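Side-chain contacts in PilX (Neisseria meningitidis, PDB 2OPE), which is a minor type IV pilin, a low-abundance pilus subunit that probably promotes bacterial aggregation and adhesion and so modulates the virulence properties of the pili: residues Lys6-Gln9 and Ser10-Tyr13; Pro53-Ala56 and Glu57-Val61; Lys68-Pro71 and Arg72-Ser75; Pro31-Asp34 and Asn35-Lys39. All coordinates share one frame; numbering follows the deposited sequence.

Contact 1 (Lys6-Gln9 and Ser10-Tyr13); sequences KGYQ and SQLY
Ser10 reaches back one helical turn to Lys6 with both its backbone and its side chain, and the residues after it repeat the backbone part of that grip. Four i to i+4 hydrogen bonds, the ordinary ladder of an alpha-helix, carry the stretch: Ser10 N to Lys6 O, Gln11 N to Gly7 O, Leu12 N to Tyr8 O and Tyr13 N to Gln9 O. The Gln11 N to Gly7 O bond is 3.0 Å long and fairly straight, 165° at the hydrogen.

Side-chain polar contact is slight by comparison. Ser10 OG lies beside its own backbone N (chi1 -65°), a torsion that turns the hydroxyl back along the helix, where it gives Lys6 O a weak second bond of 3.3 Å. One carbonyl oxygen thus accepts from two donors of a single residue. Gln9 sends its amide elsewhere: with CG anti to the backbone N (chi1 -174°) and an extended chain, its NE2 donates to Ser89 O.

The remaining contacts are van der Waals. Gln11 CG passes 3.4 Å from Gly7 O, and Gln11 NE2 stands obliquely 4.4 Å from CD1 of the Tyr8 ring. Leu12 CB rests 3.5 Å from Tyr8 O, while Tyr13 CB touches Gln9 O at the same distance.

Beyond the helix, Lys58 makes a cation-pi contact with Tyr8, Leu12 packs on Tyr59 and Val61, and Tyr13 meets Phe123 edge-to-face. Gln9, Leu12 and Tyr13 lay one side of helix 5-28 on the antiparallel sheet, as the later part of the N-terminal helix does in type IV pilins.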
loop_
_atom_site.group_PDB
_atom_site.type_symbol
_atom_site.label_atom_id
_atom_site.label_comp_id
_atom_site.label_asym_id
_atom_site.label_seq_id
_atom_site.Cartn_x
_atom_site.Cartn_y
_atom_site.Cartn_z
ATOM N N LYS A 6 -12.160 -6.491 10.207
ATOM C CA LYS A 6 -12.022 -7.236 8.945
ATOM C C LYS A 6 -12.645 -6.517 7.783
ATOM O O LYS A 6 -12.068 -6.489 6.719
ATOM C CB LYS A 6 -12.659 -8.629 9.020
ATOM C CG LYS A 6 -11.849 -9.653 9.754
ATOM C CD LYS A 6 -12.540 -11.007 9.794
ATOM C CE LYS A 6 -11.688 -12.017 10.623
ATOM N NZ LYS A 6 -12.431 -13.273 11.034
ATOM N N GLY A 7 -13.833 -5.969 7.981
ATOM C CA GLY A 7 -14.463 -5.120 6.990
ATOM C C GLY A 7 -13.569 -3.906 6.707
ATOM O O GLY A 7 -13.405 -3.511 5.557
ATOM N N TYR A 8 -12.977 -3.313 7.747
ATOM C CA TYR A 8 -12.105 -2.146 7.545
ATOM C C TYR A 8 -10.843 -2.487 6.720
ATOM O O TYR A 8 -10.408 -1.710 5.877
ATOM C CB TYR A 8 -11.742 -1.482 8.873
ATOM C CG TYR A 8 -12.875 -0.678 9.501
ATOM C CD1 TYR A 8 -13.485 0.353 8.815
ATOM C CD2 TYR A 8 -13.314 -0.938 10.795
ATOM C CE1 TYR A 8 -14.519 1.097 9.379
ATOM C CE2 TYR A 8 -14.353 -0.210 11.369
ATOM C CZ TYR A 8 -14.948 0.816 10.652
ATOM O OH TYR A 8 -15.983 1.572 11.221
ATOM N N GLN A 9 -10.279 -3.665 6.961
ATOM C CA GLN A 9 -9.152 -4.146 6.203
ATOM C C GLN A 9 -9.523 -4.407 4.722
ATOM O O GLN A 9 -8.669 -4.261 3.803
ATOM C CB GLN A 9 -8.638 -5.429 6.838
ATOM C CG GLN A 9 -7.362 -5.944 6.193
ATOM C CD GLN A 9 -7.155 -7.431 6.396
ATOM O OE1 GLN A 9 -8.097 -8.222 6.312
ATOM N NE2 GLN A 9 -5.903 -7.820 6.637
ATOM N N SER A 10 -10.777 -4.820 4.490
ATOM C CA SER A 10 -11.260 -4.964 3.120
ATOM C C SER A 10 -11.337 -3.612 2.425
ATOM O O SER A 10 -10.808 -3.441 1.330
ATOM C CB SER A 10 -12.601 -5.688 3.053
ATOM O OG SER A 10 -12.480 -7.036 3.499
ATOM N N GLN A 11 -11.980 -2.635 3.046
ATOM C CA GLN A 11 -12.076 -1.337 2.381
ATOM C C GLN A 11 -10.693 -0.757 2.122
ATOM O O GLN A 11 -10.473 -0.151 1.094
ATOM C CB GLN A 11 -12.941 -0.357 3.179
ATOM C CG GLN A 11 -14.288 -0.945 3.578
ATOM C CD GLN A 11 -15.170 0.056 4.297
ATOM O OE1 GLN A 11 -15.144 1.262 3.996
ATOM N NE2 GLN A 11 -15.951 -0.429 5.243
ATOM N N LEU A 12 -9.777 -0.906 3.075
ATOM C CA LEU A 12 -8.373 -0.466 2.892
ATOM C C LEU A 12 -7.796 -1.179 1.664
ATOM O O LEU A 12 -7.107 -0.571 0.824
ATOM C CB LEU A 12 -7.535 -0.795 4.135
ATOM C CG LEU A 12 -6.044 -0.481 4.092
ATOM C CD1 LEU A 12 -5.826 1.042 3.950
ATOM C CD2 LEU A 12 -5.306 -1.045 5.307
ATOM N N TYR A 13 -8.115 -2.460 1.517
ATOM C CA TYR A 13 -7.554 -3.186 0.411
ATOM C C TYR A 13 -8.030 -2.509 -0.883
ATOM O O TYR A 13 -7.211 -2.128 -1.748
ATOM C CB TYR A 13 -7.912 -4.677 0.460
ATOM C CG TYR A 13 -7.352 -5.379 -0.753
ATOM C CD1 TYR A 13 -6.072 -5.913 -0.735
ATOM C CD2 TYR A 13 -8.079 -5.440 -1.955
ATOM C CE1 TYR A 13 -5.549 -6.508 -1.861
ATOM C CE2 TYR A 13 -7.547 -6.009 -3.059
ATOM C CZ TYR A 13 -6.290 -6.540 -3.021
ATOM O OH TYR A 13 -5.759 -7.149 -4.155
#

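Contact 2 (Pro53-Ala56 and Glu57-Val61)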
loop_
_atom_site.group_PDB
_atom_site.type_symbol
_atom_site.label_atom_id
_atom_site.label_comp_id
_atom_site.label_asym_id
_atom_site.label_seq_id
_atom_site.Cartn_x
_atom_site.Cartn_y
_atom_site.Cartn_z
ATOM N N PRO A 53 -13.205 8.768 4.244
ATOM C CA PRO A 53 -12.848 9.239 5.603
ATOM C C PRO A 53 -12.975 8.190 6.722
ATOM O O PRO A 53 -12.150 8.176 7.645
ATOM C CB PRO A 53 -13.745 10.477 5.837
ATOM C CG PRO A 53 -14.798 10.434 4.751
ATOM C CD PRO A 53 -14.290 9.543 3.621
ATOM N N LYS A 54 -13.969 7.308 6.641
ATOM C CA LYS A 54 -13.959 6.105 7.482
ATOM C C LYS A 54 -12.571 5.428 7.498
ATOM O O LYS A 54 -12.051 5.103 8.551
ATOM C CB LYS A 54 -15.072 5.123 7.064
ATOM C CG LYS A 54 -16.512 5.601 7.450
ATOM C CD LYS A 54 -17.673 4.705 6.916
ATOM C CE LYS A 54 -18.012 3.465 7.825
ATOM N NZ LYS A 54 -19.311 3.505 8.684
ATOM N N ILE A 55 -11.940 5.260 6.344
ATOM C CA ILE A 55 -10.673 4.547 6.285
ATOM C C ILE A 55 -9.472 5.419 6.698
ATOM O O ILE A 55 -8.575 4.969 7.426
ATOM C CB ILE A 55 -10.478 3.899 4.851
ATOM C CG1 ILE A 55 -11.728 3.107 4.466
ATOM C CG2 ILE A 55 -9.237 3.006 4.777
ATOM C CD1 ILE A 55 -12.201 2.145 5.576
ATOM N N ALA A 56 -9.451 6.660 6.224
ATOM C CA ALA A 56 -8.355 7.596 6.502
ATOM C C ALA A 56 -8.149 7.874 7.983
ATOM O O ALA A 56 -7.041 8.164 8.416
ATOM C CB ALA A 56 -8.565 8.933 5.742
ATOM N N GLU A 57 -9.223 7.823 8.747
ATOM C CA GLU A 57 -9.161 7.972 10.185
ATOM C C GLU A 57 -8.316 6.882 10.839
ATOM O O GLU A 57 -7.719 7.092 11.903
ATOM C CB GLU A 57 -10.564 7.806 10.737
ATOM C CG GLU A 57 -11.244 9.062 11.120
ATOM C CD GLU A 57 -12.638 8.786 11.630
ATOM O OE1 GLU A 57 -13.368 9.766 11.914
ATOM O OE2 GLU A 57 -13.002 7.585 11.726
ATOM N N LYS A 58 -8.310 5.703 10.221
ATOM C CA LYS A 58 -7.787 4.511 10.879
ATOM C C LYS A 58 -6.457 3.989 10.356
ATOM O O LYS A 58 -5.748 3.302 11.094
ATOM C CB LYS A 58 -8.815 3.390 10.791
ATOM C CG LYS A 58 -10.130 3.751 11.392
ATOM C CD LYS A 58 -11.252 2.797 11.010
ATOM C CE LYS A 58 -12.563 3.315 11.591
ATOM N NZ LYS A 58 -12.534 3.446 13.110
ATOM N N TYR A 59 -6.138 4.296 9.089
ATOM C CA TYR A 59 -4.979 3.734 8.399
ATOM C C TYR A 59 -4.077 4.779 7.780
ATOM O O TYR A 59 -4.553 5.814 7.350
ATOM C CB TYR A 59 -5.444 2.802 7.295
ATOM C CG TYR A 59 -6.195 1.653 7.837
ATOM C CD1 TYR A 59 -7.601 1.624 7.817
ATOM C CD2 TYR A 59 -5.522 0.579 8.392
ATOM C CE1 TYR A 59 -8.310 0.555 8.319
ATOM C CE2 TYR A 59 -6.219 -0.485 8.896
ATOM C CZ TYR A 59 -7.615 -0.488 8.864
ATOM O OH TYR A 59 -8.272 -1.577 9.381
ATOM N N ASN A 60 -2.772 4.492 7.745
ATOM C CA ASN A 60 -1.822 5.225 6.882
ATOM C C ASN A 60 -1.372 4.412 5.657
ATOM O O ASN A 60 -1.089 3.231 5.754
ATOM C CB ASN A 60 -0.621 5.710 7.679
ATOM C CG ASN A 60 -1.006 6.753 8.724
ATOM O OD1 ASN A 60 -1.753 7.694 8.447
ATOM N ND2 ASN A 60 -0.550 6.554 9.933
ATOM N N VAL A 61 -1.342 5.039 4.491
ATOM C CA VAL A 61 -0.850 4.361 3.305
ATOM C C VAL A 61 0.471 5.001 2.816
ATOM O O VAL A 61 0.607 6.233 2.755
ATOM C CB VAL A 61 -1.964 4.295 2.217
ATOM C CG1 VAL A 61 -1.435 3.747 0.920
ATOM C CG2 VAL A 61 -3.116 3.433 2.717
#
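A one-turn helix joined by a tight turn to the outermost strand of the pilin sheet is the element seen here: residues 53-56 form the helix and Tyr59 opens the strand. The carbonyl of Ile55 is the pivot, for its oxygen accepts from two successive backbone amides. Lys58 N donates to Ile55 O over 2.9 Å, coming from well above the carbonyl plane, 54° out of it. Tyr59 N donates to Ile55 O over 3.0 Å and arrives nearly along the C=O axis. Just before these in the chain, Glu57 N donates to Pro53 O over 3.1 Å, an i to i+4 bond.

Side chains fold round this turn. Lys58 CG lies beside its backbone N (chi1 -58°), which carries the aliphatic chain past the preceding turn, with Lys58 CD 3.5 Å from Lys54 O. Glu57 lays CB and CG along Pro53 O, the nearer being Glu57 CB at 3.5 Å. The Tyr59 ring turns an edge to Ile55 O, which lies near the ring plane. Beside it the side chains of Ile55 and Tyr59 cross obliquely, with Ile55 CG2 3.7 Å from Tyr59 CD1.

Contact 3 (Lys68-Pro71 and Arg72-Ser75)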
loop_
_atom_site.group_PDB
_atom_site.type_symbol
_atom_site.label_atom_id
_atom_site.label_comp_id
_atom_site.label_asym_id
_atom_site.label_seq_id
_atom_site.Cartn_x
_atom_site.Cartn_y
_atom_site.Cartn_z
ATOM N N LYS A 68 15.676 3.124 -6.155
ATOM C CA LYS A 68 15.250 4.427 -6.619
ATOM C C LYS A 68 15.416 4.571 -8.124
ATOM O O LYS A 68 14.934 5.534 -8.717
ATOM C CB LYS A 68 16.024 5.535 -5.898
ATOM C CG LYS A 68 17.469 5.713 -6.372
ATOM C CD LYS A 68 18.168 6.837 -5.645
ATOM C CE LYS A 68 19.684 6.766 -5.848
ATOM N NZ LYS A 68 20.154 7.104 -7.238
ATOM N N GLU A 69 16.095 3.632 -8.764
ATOM C CA GLU A 69 16.285 3.766 -10.211
ATOM C C GLU A 69 15.294 2.849 -10.963
ATOM O O GLU A 69 15.163 2.896 -12.205
ATOM C CB GLU A 69 17.753 3.530 -10.592
ATOM C CG GLU A 69 18.227 4.355 -11.777
ATOM C CD GLU A 69 18.342 5.883 -11.522
ATOM O OE1 GLU A 69 18.021 6.651 -12.459
ATOM O OE2 GLU A 69 18.770 6.316 -10.424
ATOM N N LYS A 70 14.575 2.036 -10.190
ATOM C CA LYS A 70 13.465 1.267 -10.708
ATOM C C LYS A 70 12.196 1.645 -9.945
ATOM O O LYS A 70 11.600 0.799 -9.242
ATOM C CB LYS A 70 13.754 -0.234 -10.556
ATOM C CG LYS A 70 13.066 -1.140 -11.591
ATOM C CD LYS A 70 12.884 -2.534 -11.081
ATOM C CE LYS A 70 12.608 -3.533 -12.226
ATOM N NZ LYS A 70 12.019 -4.838 -11.737
ATOM N N PRO A 71 11.755 2.909 -10.072
ATOM C CA PRO A 71 10.579 3.355 -9.298
ATOM C C PRO A 71 9.267 2.701 -9.719
ATOM O O PRO A 71 8.325 2.712 -8.947
ATOM C CB PRO A 71 10.516 4.860 -9.574
ATOM C CG PRO A 71 11.243 5.051 -10.835
ATOM C CD PRO A 71 12.291 3.979 -10.928
ATOM N N ARG A 72 9.197 2.153 -10.930
ATOM C CA ARG A 72 7.995 1.458 -11.388
ATOM C C ARG A 72 7.765 0.173 -10.630
ATOM O O ARG A 72 6.628 -0.329 -10.600
ATOM C CB ARG A 72 8.062 1.190 -12.889
ATOM C CG ARG A 72 8.021 2.498 -13.723
ATOM C CD ARG A 72 8.089 2.256 -15.227
ATOM N NE ARG A 72 7.643 3.465 -15.903
ATOM C CZ ARG A 72 8.439 4.482 -16.152
ATOM N NH1 ARG A 72 7.972 5.571 -16.732
ATOM N NH2 ARG A 72 9.705 4.412 -15.805
ATOM N N ALA A 73 8.842 -0.381 -10.047
ATOM C CA ALA A 73 8.743 -1.474 -9.064
ATOM C C ALA A 73 8.632 -0.869 -7.680
ATOM O O ALA A 73 9.648 -0.511 -7.075
ATOM C CB ALA A 73 9.938 -2.342 -9.111
ATOM N N TYR A 74 7.413 -0.714 -7.186
ATOM C CA TYR A 74 7.208 -0.213 -5.821
ATOM C C TYR A 74 6.140 -1.115 -5.194
ATOM O O TYR A 74 5.508 -1.919 -5.871
ATOM C CB TYR A 74 6.758 1.266 -5.791
ATOM C CG TYR A 74 5.407 1.486 -6.521
ATOM C CD1 TYR A 74 4.197 1.147 -5.894
ATOM C CD2 TYR A 74 5.354 1.961 -7.841
ATOM C CE1 TYR A 74 2.983 1.300 -6.525
ATOM C CE2 TYR A 74 4.119 2.119 -8.490
ATOM C CZ TYR A 74 2.923 1.772 -7.816
ATOM O OH TYR A 74 1.681 1.843 -8.425
ATOM N N SER A 75 5.946 -0.960 -3.901
ATOM C CA SER A 75 4.828 -1.557 -3.211
ATOM C C SER A 75 4.124 -0.514 -2.335
ATOM O O SER A 75 4.708 0.502 -1.944
ATOM C CB SER A 75 5.318 -2.710 -2.370
ATOM O OG SER A 75 6.253 -2.251 -1.464
#
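Lys70 to Ala73 form a type I beta turn, closed by a hydrogen bond from Ala73 N to Lys70 O of 3.1 Å that meets the carbonyl from above, 53° out of its plane. The turn ends the loop between strands 59-65 and 74-80, which are antiparallel neighbours in the pilin sheet, and delivers the chain into the second of them.

The side chains of the first and last residues of the turn, Lys70 and Ala73, meet. The lysine chain is extended, and its CD comes to rest 3.5 Å from the methyl carbon CB of Ala73, an aliphatic touch beside the backbone bond. The two corner residues, Pro71 and Arg72, look to other parts of the fold. Pro71 is buried, its ring packed on Phe65 of the adjoining strand and on Asn35 and Ile38 of helix 35-48. Arg72 keeps its chain extended from CG to NE, and NH1 donates to Leu28 O near the end of helix 5-28, tying the corner to that helix.

Tyr74, just past the turn, adopts a chi1 of 61°, with CG between its own backbone N and carbonyl carbon. This torsion sets the ring alongside the turn, while its hydroxyl is hydrogen-bonded to Asn20 OD1 on helix 5-28. Val63, Phe65 and Leu42 also pack against Tyr74, so the residue is enclosed by strand and helices together. At the turn itself the ring presents its edge to a corner carbonyl: Pro71 O lies in the ring plane, 3.3 Å from Tyr74 CD2.

Contact 4 (Pro31-Asp34 and Asn35-Lys39); sequences PLDD and NQTIK
Asp34 and Thr37 meet side chain to side chain at the start of a helix, crossing at about a right angle. Asp34 holds CG between its backbone N and carbonyl carbon (chi1 72°), which folds the carboxylate over the first turn. There OD2 takes two donors from one residue. Thr37 N approaches Asp34 OD2 almost in line with the CG-OD2 bond at 2.7 Å, and Thr37 OG1, also 2.7 Å away, comes from above the carboxylate plane, 44° out of it. This is a classical N-cap: the aspartate satisfies an amide of the first turn of helix 35-48, and its negative charge would interact favourably with the helix dipole. The Asp34 carbonyl starts the regular ladder by accepting from Ile38 N over 2.9 Å.

The Thr37 torsion (chi1 -61°) puts OG1 beside the backbone N, where it can bond to Asp34 OD2, and turns the methyl CG2 to Asp33, 3.4 Å from its OD1. That carboxylate oxygen is in a salt bridge with Lys41 further along the helix. Asp33 CB in turn packs 3.4 Å from Ile38 CD1. A water accepts from Asp34 N and donates weakly to Thr37 OG1, linking the Asp34 backbone to the threonine hydroxyl.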
loop_
_atom_site.group_PDB
_atom_site.type_symbol
_atom_site.label_atom_id
_atom_site.label_comp_id
_atom_site.label_asym_id
_atom_site.label_seq_id
_atom_site.Cartn_x
_atom_site.Cartn_y
_atom_site.Cartn_z
ATOM N N PRO A 31 5.487 9.045 -20.296
ATOM C CA PRO A 31 6.436 8.528 -21.236
ATOM C C PRO A 31 7.825 9.057 -20.983
ATOM O O PRO A 31 8.793 8.343 -21.245
ATOM C CB PRO A 31 5.918 9.053 -22.589
ATOM C CG PRO A 31 5.110 10.241 -22.256
ATOM C CD PRO A 31 4.559 10.024 -20.901
ATOM N N LEU A 32 7.936 10.290 -20.500
ATOM C CA LEU A 32 9.234 10.955 -20.478
ATOM C C LEU A 32 9.800 11.412 -19.094
ATOM O O LEU A 32 10.987 11.722 -19.022
ATOM C CB LEU A 32 9.259 12.121 -21.496
ATOM C CG LEU A 32 9.265 11.757 -22.979
ATOM C CD1 LEU A 32 8.773 12.904 -23.861
ATOM C CD2 LEU A 32 10.657 11.302 -23.406
ATOM N N ASP A 33 8.990 11.465 -18.027
ATOM C CA ASP A 33 9.527 11.734 -16.681
ATOM C C ASP A 33 10.728 10.795 -16.369
ATOM O O ASP A 33 10.709 9.602 -16.723
ATOM C CB ASP A 33 8.453 11.536 -15.579
ATOM C CG ASP A 33 7.448 12.719 -15.441
ATOM O OD1 ASP A 33 6.603 12.628 -14.529
ATOM O OD2 ASP A 33 7.478 13.738 -16.184
ATOM N N ASP A 34 11.753 11.338 -15.703
ATOM C CA ASP A 34 12.894 10.563 -15.224
ATOM C C ASP A 34 12.569 9.855 -13.896
ATOM O O ASP A 34 11.519 10.105 -13.274
ATOM C CB ASP A 34 14.150 11.433 -15.137
ATOM C CG ASP A 34 14.092 12.438 -13.993
ATOM O OD1 ASP A 34 14.886 13.386 -13.971
ATOM O OD2 ASP A 34 13.253 12.295 -13.106
ATOM N N ASN A 35 13.422 8.919 -13.498
ATOM C CA ASN A 35 13.108 8.073 -12.349
ATOM C C ASN A 35 13.012 8.821 -11.038
ATOM O O ASN A 35 12.270 8.420 -10.138
ATOM C CB ASN A 35 14.150 6.993 -12.198
ATOM C CG ASN A 35 14.158 6.029 -13.362
ATOM O OD1 ASN A 35 13.148 5.828 -14.057
ATOM N ND2 ASN A 35 15.306 5.415 -13.577
ATOM N N GLN A 36 13.791 9.899 -10.920
ATOM C CA GLN A 36 13.716 10.760 -9.762
ATOM C C GLN A 36 12.361 11.475 -9.688
ATOM O O GLN A 36 11.792 11.640 -8.615
ATOM C CB GLN A 36 14.854 11.779 -9.830
ATOM C CG GLN A 36 14.641 12.975 -8.961
ATOM C CD GLN A 36 15.918 13.648 -8.598
ATOM O OE1 GLN A 36 16.858 13.760 -9.431
ATOM N NE2 GLN A 36 15.988 14.125 -7.341
ATOM N N THR A 37 11.850 11.900 -10.836
ATOM C CA THR A 37 10.539 12.531 -10.940
ATOM C C THR A 37 9.372 11.564 -10.683
ATOM O O THR A 37 8.418 11.899 -9.978
ATOM C CB THR A 37 10.403 13.185 -12.304
ATOM O OG1 THR A 37 11.420 14.189 -12.427
ATOM C CG2 THR A 37 9.033 13.815 -12.493
ATOM N N ILE A 38 9.452 10.357 -11.240
ATOM C CA ILE A 38 8.423 9.350 -10.999
ATOM C C ILE A 38 8.376 9.044 -9.499
ATOM O O ILE A 38 7.310 8.957 -8.913
ATOM C CB ILE A 38 8.735 8.006 -11.744
ATOM C CG1 ILE A 38 8.792 8.176 -13.289
ATOM C CG2 ILE A 38 7.779 6.878 -11.294
ATOM C CD1 ILE A 38 7.566 8.748 -13.911
ATOM N N LYS A 39 9.545 8.852 -8.892
ATOM C CA LYS A 39 9.635 8.479 -7.494
ATOM C C LYS A 39 9.023 9.542 -6.578
ATOM O O LYS A 39 8.206 9.213 -5.729
ATOM C CB LYS A 39 11.087 8.205 -7.085
ATOM C CG LYS A 39 11.268 7.939 -5.568
ATOM C CD LYS A 39 12.623 7.358 -5.247
ATOM C CE LYS A 39 12.833 7.168 -3.700
ATOM N NZ LYS A 39 12.609 8.445 -2.953
HETATM O O HOH W 1 11.289 14.275 -15.746
#

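Overall arrangement
The four contacts fall into two pairs at opposite ends of the long N-terminal helix. Contacts 1 and 2 have centres 10 Å apart and touch directly: Tyr8 CB lies 3.5 Å from Tyr59 OH, and Gln11 OE1 the same distance from Ile55 CD1. Contacts 3 and 4 form the other pair, also 10 Å between centres, where Glu69 OE1 and Asn35 ND2 make a probable hydrogen bond of 3.2 Å. Between the pairs, the centres of contacts 1 and 4 are about 31 Å apart. Neighbouring sheet strands nevertheless connect contacts 2 and 3, whose centres lie about 25 Å apart.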